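Local coordinates for protein branched-chain-amino-acid aminotransferase (Pseudomonas sp. UW4, PDB 6JIF) that catalyses the pyridoxal-5'-phosphate-dependent transfer of amino groups between branched-chain amino acids and 2-oxo acids, at residues B[113-117]-B[118-122]; B[342-346]-B[347-351]. One frame throughout, in Å; residues are numbered along the deposited sequence.

Contact 1: residues B[113-117]-B[118-122]; sequences PQVDT and EQFIE
The Asp116 carboxylate and Gln119 amide planes lie 50° apart, the side chains crossing at about a right angle. The backbone NH of Gln119 reaches OD1 of Asp116 from above the carboxylate plane, 44° out of it, in a nearly straight hydrogen bond with N and OD1 3.0 Å apart. Val115 crosses the Gln119 side chain at about a right angle; its CG1 lies 3.7 Å from CD of Gln119. The same methyl sits at the edge of the Phe120 ring, near the ring plane, and touches CB of Phe120 at 3.9 Å. With CG1 anti to the backbone N, Val115 sends this one branch forward into the angle between Gln119 and Phe120. For Asp116, chi1 of 63° sets the carboxylate between its own N and carbonyl carbon, turned back over the opening turn. A water accepts from Glu118 N at 2.8 Å and donates a weak bond to Asp116 OD1. On the backbone, Phe120 N donates to Asp116 O at 2.9 Å and Ile121 N to Thr117 O, also at 2.9 Å. Thr117 and Ile121 point the same way, CG2 of Thr117 lying 3.7 Å from CD1 of Ile121, while OG1 of Thr117 is bonded to Gln104 of helix 96-109. Trp51 of strand 50-57 packs on Val115 and Gln119, and Asn99 and Ala100 touch Phe120. Asp116 is thus the N-cap of helix 117-130: its carboxylate and the water take up NH groups that have no preceding turn to bond, and the positive end of the helix dipole would probably favour the ionised acid.

Contact 2: residues B[342-346]-B[347-351]; sequences TGVQT and GDIEA
Gly343 lies against Ile349, which comes back against the last helical turn; lacking a side chain, the glycine lets CD1 of Ile349 come to 3.8 Å from its CA. Its carbonyl O accepts from Ile349 N at 3.1 Å, the donor standing 67° above the carbonyl plane. Val344 follows, its two methyls splitting the work. CG2 meets CG2 of Ile349 at 3.8 Å, the side chains crossing at about a right angle, and CG1, anti to the backbone N, presses on CB of Ala351 at a tight 3.5 Å. Val344 CA also makes an almost linear CA-H...O contact with Ile349 O at 3.5 Å, and a water donates to both Val344 O and Ile349 O. At Thr346, OG1 turns back to bond Thr342 O at 3.0 Å, on the opposite face of that carbonyl from Thr346 N, which bonds it too. A second water joins Thr346 O to Asp348 OD1, while OD2 of Asp348 goes to Tyr138. Beyond the turn, Arg279 is hydrogen-bonded to Glu350 O and touches Ile349. Gly347 leaves the helix with phi of +87° and donates its N to Val344 O at 3.2 Å; alongside the packing of Val344 on Ile349, this positive phi and the bonds back into the last turn form a Schellman motif that closes helix 332-346.

Contacts 1 and 2 both sit where a helix meets a loop, but at contrary ends: 113-122 opens helix 117-130, whereas 342-351 closes helix 332-346. They lie on different helices and do not touch, centres 25 Å and nearest atoms about 14 Å apart. Each is partly buried: Val115, Phe120 and Ile121 in contact 1, Gly343 and Val344 in contact 2, with Asp116 and Asp348 exposed. The chemistry follows the helix end: in contact 1 a carboxylate accepts from one helix NH and is linked to another through a water, in contact 2 loop NH groups serve helix carbonyls. Neither contains a residue of the cofactor pocket; the Phe120 side chain is about 11 Å from pyridoxal-5'-phosphate.

Contact 1: residues B[113-117]-B[118-122]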
loop_
_atom_site.group_PDB
_atom_site.type_symbol
_atom_site.label_atom_id
_atom_site.label_comp_id
_atom_site.label_asym_id
_atom_site.label_seq_id
_atom_site.Cartn_x
_atom_site.Cartn_y
_atom_site.Cartn_z
ATOM N N PRO B 113 8.077 -14.378 3.339
ATOM C CA PRO B 113 8.921 -15.187 4.233
ATOM C C PRO B 113 9.585 -14.280 5.246
ATOM O O PRO B 113 9.917 -13.137 4.950
ATOM C CB PRO B 113 9.953 -15.817 3.294
ATOM C CG PRO B 113 9.884 -15.013 2.041
ATOM C CD PRO B 113 8.503 -14.481 1.932
ATOM N N GLN B 114 9.763 -14.812 6.445
ATOM C CA GLN B 114 10.334 -14.036 7.522
ATOM C C GLN B 114 11.850 -14.230 7.537
ATOM O O GLN B 114 12.374 -15.273 7.133
ATOM C CB GLN B 114 9.708 -14.457 8.855
ATOM C CG GLN B 114 8.239 -14.217 8.906
ATOM C CD GLN B 114 7.604 -14.750 10.157
ATOM O OE1 GLN B 114 8.250 -14.876 11.200
ATOM N NE2 GLN B 114 6.338 -15.121 10.044
ATOM N N VAL B 115 12.535 -13.197 7.994
ATOM C CA VAL B 115 13.969 -13.228 8.252
ATOM C C VAL B 115 14.122 -13.458 9.746
ATOM O O VAL B 115 13.643 -12.641 10.539
ATOM C CB VAL B 115 14.646 -11.925 7.812
ATOM C CG1 VAL B 115 16.189 -11.970 8.059
ATOM C CG2 VAL B 115 14.344 -11.665 6.356
ATOM N N ASP B 116 14.766 -14.577 10.123
ATOM C CA ASP B 116 14.923 -14.870 11.544
ATOM C C ASP B 116 15.860 -13.848 12.194
ATOM O O ASP B 116 16.648 -13.160 11.545
ATOM C CB ASP B 116 15.414 -16.306 11.774
ATOM C CG ASP B 116 16.781 -16.567 11.193
ATOM O OD1 ASP B 116 17.824 -16.255 11.850
ATOM O OD2 ASP B 116 16.815 -17.127 10.073
ATOM N N THR B 117 15.721 -13.736 13.508
ATOM C CA THR B 117 16.324 -12.623 14.229
ATOM C C THR B 117 17.849 -12.624 14.138
ATOM O O THR B 117 18.465 -11.572 13.943
ATOM C CB THR B 117 15.864 -12.682 15.683
ATOM O OG1 THR B 117 14.467 -12.449 15.718
ATOM C CG2 THR B 117 16.617 -11.601 16.533
ATOM N N GLU B 118 18.488 -13.794 14.237
ATOM C CA GLU B 118 19.957 -13.762 14.224
ATOM C C GLU B 118 20.474 -13.436 12.829
ATOM O O GLU B 118 21.388 -12.630 12.693
ATOM C CB GLU B 118 20.561 -15.067 14.764
ATOM C CG GLU B 118 20.399 -15.192 16.304
ATOM C CD GLU B 118 20.828 -13.900 17.079
ATOM O OE1 GLU B 118 22.015 -13.480 17.002
ATOM O OE2 GLU B 118 19.964 -13.285 17.761
ATOM N N GLN B 119 19.816 -13.960 11.779
ATOM C CA GLN B 119 20.128 -13.564 10.402
ATOM C C GLN B 119 19.967 -12.052 10.208
ATOM O O GLN B 119 20.838 -11.371 9.626
ATOM C CB GLN B 119 19.228 -14.359 9.451
ATOM C CG GLN B 119 19.297 -14.069 7.927
ATOM C CD GLN B 119 18.272 -14.921 7.060
ATOM O OE1 GLN B 119 17.450 -15.706 7.595
ATOM N NE2 GLN B 119 18.345 -14.760 5.727
ATOM N N PHE B 120 18.839 -11.513 10.693
ATOM C CA PHE B 120 18.552 -10.095 10.544
ATOM C C PHE B 120 19.636 -9.255 11.199
ATOM O O PHE B 120 20.200 -8.351 10.566
ATOM C CB PHE B 120 17.160 -9.806 11.133
ATOM C CG PHE B 120 16.698 -8.362 10.989
ATOM C CD1 PHE B 120 17.099 -7.392 11.933
ATOM C CD2 PHE B 120 15.886 -7.973 9.950
ATOM C CE1 PHE B 120 16.665 -6.071 11.837
ATOM C CE2 PHE B 120 15.459 -6.667 9.831
ATOM C CZ PHE B 120 15.826 -5.716 10.764
ATOM N N ILE B 121 19.954 -9.550 12.467
ATOM C CA ILE B 121 20.891 -8.700 13.202
ATOM C C ILE B 121 22.284 -8.799 12.606
ATOM O O ILE B 121 22.960 -7.777 12.444
ATOM C CB ILE B 121 20.876 -9.039 14.703
ATOM C CG1 ILE B 121 19.477 -8.804 15.291
ATOM C CG2 ILE B 121 22.009 -8.299 15.433
ATOM C CD1 ILE B 121 19.393 -9.112 16.784
ATOM N N GLU B 122 22.712 -10.016 12.213
ATOM C CA GLU B 122 24.017 -10.194 11.581
ATOM C C GLU B 122 24.112 -9.427 10.266
ATOM O O GLU B 122 25.163 -8.856 9.955
ATOM C CB GLU B 122 24.313 -11.683 11.333
ATOM C CG GLU B 122 24.661 -12.444 12.600
ATOM C CD GLU B 122 25.746 -11.792 13.464
ATOM O OE1 GLU B 122 26.763 -11.271 12.947
ATOM O OE2 GLU B 122 25.581 -11.820 14.698
HETATM O O HOH W 1 17.594 -16.282 15.181
#

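Contact 2: residues B[342-346]-B[347-351]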
loop_
_atom_site.group_PDB
_atom_site.type_symbol
_atom_site.label_atom_id
_atom_site.label_comp_id
_atom_site.label_asym_id
_atom_site.label_seq_id
_atom_site.Cartn_x
_atom_site.Cartn_y
_atom_site.Cartn_z
ATOM N N THR B 342 18.469 9.713 24.093
ATOM C CA THR B 342 19.708 9.948 23.336
ATOM C C THR B 342 20.955 9.539 24.121
ATOM O O THR B 342 21.937 9.087 23.519
ATOM C CB THR B 342 19.786 11.421 22.907
ATOM O OG1 THR B 342 19.868 12.291 24.073
ATOM C CG2 THR B 342 18.522 11.758 22.090
ATOM N N GLY B 343 20.936 9.678 25.453
ATOM C CA GLY B 343 22.076 9.226 26.240
ATOM C C GLY B 343 22.269 7.719 26.157
ATOM O O GLY B 343 23.406 7.241 26.051
ATOM N N VAL B 344 21.172 6.960 26.199
ATOM C CA VAL B 344 21.304 5.514 26.059
ATOM C C VAL B 344 21.763 5.151 24.650
ATOM O O VAL B 344 22.710 4.359 24.474
ATOM C CB VAL B 344 19.991 4.836 26.451
ATOM C CG1 VAL B 344 19.993 3.364 25.969
ATOM C CG2 VAL B 344 19.788 4.985 27.979
ATOM N N GLN B 345 21.180 5.802 23.631
ATOM C CA GLN B 345 21.554 5.486 22.248
ATOM C C GLN B 345 23.056 5.690 22.014
ATOM O O GLN B 345 23.723 4.825 21.415
ATOM C CB GLN B 345 20.705 6.328 21.276
ATOM C CG GLN B 345 19.285 5.913 21.239
ATOM C CD GLN B 345 18.413 6.911 20.506
ATOM O OE1 GLN B 345 18.726 8.110 20.435
ATOM N NE2 GLN B 345 17.305 6.427 19.973
ATOM N N THR B 346 23.636 6.784 22.538
ATOM C CA THR B 346 25.038 7.080 22.273
ATOM C C THR B 346 26.041 6.503 23.270
ATOM O O THR B 346 27.240 6.709 23.082
ATOM C CB THR B 346 25.252 8.604 22.202
ATOM O OG1 THR B 346 24.896 9.196 23.462
ATOM C CG2 THR B 346 24.370 9.150 21.133
ATOM N N GLY B 347 25.604 5.830 24.339
ATOM C CA GLY B 347 26.556 5.308 25.335
ATOM C C GLY B 347 26.957 6.255 26.447
ATOM O O GLY B 347 27.853 5.892 27.261
ATOM N N ASP B 348 26.350 7.439 26.529
ATOM C CA ASP B 348 26.593 8.339 27.657
ATOM C C ASP B 348 25.843 7.931 28.917
ATOM O O ASP B 348 26.234 8.317 30.033
ATOM C CB ASP B 348 26.227 9.757 27.239
ATOM C CG ASP B 348 27.223 10.299 26.265
ATOM O OD1 ASP B 348 28.363 9.763 26.249
ATOM O OD2 ASP B 348 26.889 11.236 25.526
ATOM N N ILE B 349 24.792 7.139 28.767
ATOM C CA ILE B 349 23.993 6.612 29.875
ATOM C C ILE B 349 23.929 5.108 29.653
ATOM O O ILE B 349 23.625 4.659 28.544
ATOM C CB ILE B 349 22.563 7.199 29.903
ATOM C CG1 ILE B 349 22.565 8.712 30.188
ATOM C CG2 ILE B 349 21.643 6.446 30.943
ATOM C CD1 ILE B 349 21.181 9.416 29.911
ATOM N N GLU B 350 24.212 4.341 30.699
ATOM C CA GLU B 350 24.231 2.904 30.551
ATOM C C GLU B 350 22.861 2.413 30.142
ATOM O O GLU B 350 21.852 2.771 30.762
ATOM C CB GLU B 350 24.700 2.237 31.844
ATOM C CG GLU B 350 24.782 0.721 31.738
ATOM C CD GLU B 350 25.200 0.044 33.036
ATOM O OE1 GLU B 350 25.503 0.725 34.033
ATOM O OE2 GLU B 350 25.300 -1.200 33.020
ATOM N N ALA B 351 22.826 1.512 29.121
ATOM C CA ALA B 351 21.551 1.090 28.566
ATOM C C ALA B 351 20.903 -0.022 29.378
ATOM O O ALA B 351 21.585 -0.791 30.074
ATOM C CB ALA B 351 21.714 0.571 27.132
HETATM O O HOH W 2 24.085 3.042 26.328
HETATM O O HOH W 3 29.436 7.660 24.509
#